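Local coordinates for protein probable tautomerase/dehalogenase AU4130 (Aspergillus fumigatus Af293, PDB 3C6V) that is of unknown function but, as a trimeric member of the tautomerase superfamily, is probably a tautomerase or dehalogenase, at residues A84-H89 with E123-E128. Residues are numbered along the deposited sequence; the frame is centred on the assembly and turned at random.
Sequences ALTIYH and EYFVTE
Leu85 N gives a short, nearly straight bond to Glu123 O (2.7 Å, 175° at the hydrogen), with Leu85 CB against Tyr124 CB on the side facing helix 97-115. The return bond from Phe125 N to Leu85 O is long and weak at 3.5 Å. On the other face, Thr86 CG2 runs alongside the ring of Phe125, 3.7 Å from CZ; Phe125 CG sits between its backbone N and carbonyl carbon (chi1 71°), which swings the ring toward Thr86. Ile87 turns both its N and its O to the 123-128 strand, the N bonding to Phe125 O and the O accepting from Thr127 N, while its CB packs 3.8 Å from Val126 CG2. These strands and helix 97-115 form a beta-alpha-beta unit with parallel strands, the building block of the tautomerase fold; Glu123 and Tyr124 carry the sheet into the second subunit of the trimer. Thr127 CG2 presses obliquely on the ring of Tyr88, 3.3 Å from CD2. His89 N bonds Thr127 O, and Val126 CG1 meets His89 CB. In the imidazole plane, a water links His89 ND1 (2.9 Å) to Glu128 OE2, to which it donates; His89 NE2 is hydrogen-bonded to Tyr50 OH, and Glu128 OE2 also forms a salt bridge with Arg92.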
loop_
_atom_site.group_PDB
_atom_site.type_symbol
_atom_site.label_atom_id
_atom_site.label_comp_id
_atom_site.label_asym_id
_atom_site.label_seq_id
_atom_site.Cartn_x
_atom_site.Cartn_y
_atom_site.Cartn_z
ATOM N N ALA B 84 5.167 9.122 7.651
ATOM C CA ALA B 84 5.430 7.753 7.229
ATOM C C ALA B 84 5.210 7.665 5.734
ATOM O O ALA B 84 4.105 7.931 5.240
ATOM C CB ALA B 84 4.474 6.762 7.947
ATOM N N LEU B 85 6.259 7.326 4.996
ATOM C CA LEU B 85 6.162 7.312 3.547
ATOM C C LEU B 85 6.222 5.890 2.993
ATOM O O LEU B 85 7.015 5.056 3.463
ATOM C CB LEU B 85 7.273 8.159 2.925
ATOM C CG LEU B 85 7.360 9.629 3.359
ATOM C CD1 LEU B 85 8.315 9.799 4.577
ATOM C CD2 LEU B 85 7.953 10.418 2.179
ATOM N N THR B 86 5.377 5.630 2.003
ATOM C CA THR B 86 5.415 4.389 1.216
ATOM C C THR B 86 5.653 4.773 -0.243
ATOM O O THR B 86 4.861 5.547 -0.815
ATOM C CB THR B 86 4.096 3.579 1.316
ATOM O OG1 THR B 86 3.758 3.369 2.697
ATOM C CG2 THR B 86 4.264 2.187 0.634
ATOM N N ILE B 87 6.737 4.248 -0.820
ATOM C CA ILE B 87 7.142 4.567 -2.202
ATOM C C ILE B 87 6.924 3.351 -3.102
ATOM O O ILE B 87 7.592 2.317 -2.956
ATOM C CB ILE B 87 8.617 5.064 -2.271
ATOM C CG1 ILE B 87 8.796 6.354 -1.413
ATOM C CG2 ILE B 87 9.037 5.381 -3.707
ATOM C CD1 ILE B 87 10.269 6.616 -1.041
ATOM N N TYR B 88 5.987 3.457 -4.034
ATOM C CA TYR B 88 5.693 2.312 -4.902
ATOM C C TYR B 88 6.475 2.508 -6.214
ATOM O O TYR B 88 6.321 3.545 -6.877
ATOM C CB TYR B 88 4.196 2.256 -5.184
ATOM C CG TYR B 88 3.336 1.968 -3.983
ATOM C CD1 TYR B 88 2.817 3.004 -3.202
ATOM C CD2 TYR B 88 2.986 0.655 -3.658
ATOM C CE1 TYR B 88 2.029 2.733 -2.100
ATOM C CE2 TYR B 88 2.176 0.382 -2.565
ATOM C CZ TYR B 88 1.718 1.423 -1.789
ATOM O OH TYR B 88 0.905 1.156 -0.701
ATOM N N HIS B 89 7.321 1.532 -6.538
ATOM C CA HIS B 89 8.174 1.551 -7.705
ATOM C C HIS B 89 7.932 0.267 -8.521
ATOM O O HIS B 89 7.329 -0.695 -8.027
ATOM C CB HIS B 89 9.651 1.594 -7.280
ATOM C CG HIS B 89 10.196 2.970 -7.004
ATOM N ND1 HIS B 89 11.539 3.183 -6.761
ATOM C CD2 HIS B 89 9.611 4.198 -6.994
ATOM C CE1 HIS B 89 11.747 4.477 -6.553
ATOM N NE2 HIS B 89 10.599 5.115 -6.704
ATOM N N GLU B 123 9.893 7.910 8.278
ATOM C CA GLU B 123 10.367 6.624 7.782
ATOM C C GLU B 123 9.847 6.431 6.370
ATOM O O GLU B 123 8.668 6.734 6.081
ATOM C CB GLU B 123 9.840 5.483 8.650
ATOM C CG GLU B 123 10.245 4.090 8.152
ATOM C CD GLU B 123 9.552 2.958 8.910
ATOM O OE1 GLU B 123 8.317 2.795 8.778
ATOM O OE2 GLU B 123 10.250 2.223 9.632
ATOM N N TYR B 124 10.722 5.951 5.493
ATOM C CA TYR B 124 10.296 5.535 4.163
ATOM C C TYR B 124 10.781 4.126 3.848
ATOM O O TYR B 124 11.756 3.629 4.440
ATOM C CB TYR B 124 10.698 6.527 3.070
ATOM C CG TYR B 124 12.217 6.744 2.883
ATOM C CD1 TYR B 124 12.844 7.940 3.314
ATOM C CD2 TYR B 124 13.000 5.766 2.258
ATOM C CE1 TYR B 124 14.230 8.153 3.085
ATOM C CE2 TYR B 124 14.377 5.941 2.065
ATOM C CZ TYR B 124 14.978 7.146 2.470
ATOM O OH TYR B 124 16.333 7.319 2.234
ATOM N N PHE B 125 10.046 3.483 2.942
ATOM C CA PHE B 125 10.536 2.287 2.288
ATOM C C PHE B 125 9.929 2.260 0.875
ATOM O O PHE B 125 8.955 3.000 0.576
ATOM C CB PHE B 125 10.191 1.038 3.099
ATOM C CG PHE B 125 8.720 0.684 3.081
ATOM C CD1 PHE B 125 8.251 -0.326 2.230
ATOM C CD2 PHE B 125 7.804 1.358 3.894
ATOM C CE1 PHE B 125 6.904 -0.691 2.203
ATOM C CE2 PHE B 125 6.421 1.013 3.851
ATOM C CZ PHE B 125 5.986 -0.020 3.008
ATOM N N VAL B 126 10.532 1.436 0.017
ATOM C CA VAL B 126 10.091 1.265 -1.347
ATOM C C VAL B 126 9.541 -0.153 -1.498
ATOM O O VAL B 126 10.135 -1.117 -1.008
ATOM C CB VAL B 126 11.254 1.441 -2.333
ATOM C CG1 VAL B 126 10.824 1.022 -3.801
ATOM C CG2 VAL B 126 11.795 2.903 -2.269
ATOM N N THR B 127 8.396 -0.264 -2.168
ATOM C CA THR B 127 7.801 -1.542 -2.441
ATOM C C THR B 127 7.633 -1.604 -3.956
ATOM O O THR B 127 7.463 -0.567 -4.596
ATOM C CB THR B 127 6.450 -1.707 -1.657
ATOM O OG1 THR B 127 5.816 -2.897 -2.095
ATOM C CG2 THR B 127 5.488 -0.546 -1.861
ATOM N N GLU B 128 7.762 -2.794 -4.539
ATOM C CA GLU B 128 7.880 -2.898 -6.002
ATOM C C GLU B 128 6.748 -3.721 -6.640
ATOM O O GLU B 128 6.121 -4.556 -5.971
ATOM C CB GLU B 128 9.281 -3.382 -6.398
ATOM C CG GLU B 128 10.344 -2.343 -6.025
ATOM C CD GLU B 128 11.790 -2.816 -6.136
ATOM O OE1 GLU B 128 12.062 -4.030 -6.236
ATOM O OE2 GLU B 128 12.676 -1.951 -6.107
HETATM O O HOH W 1 12.988 0.653 -6.941
#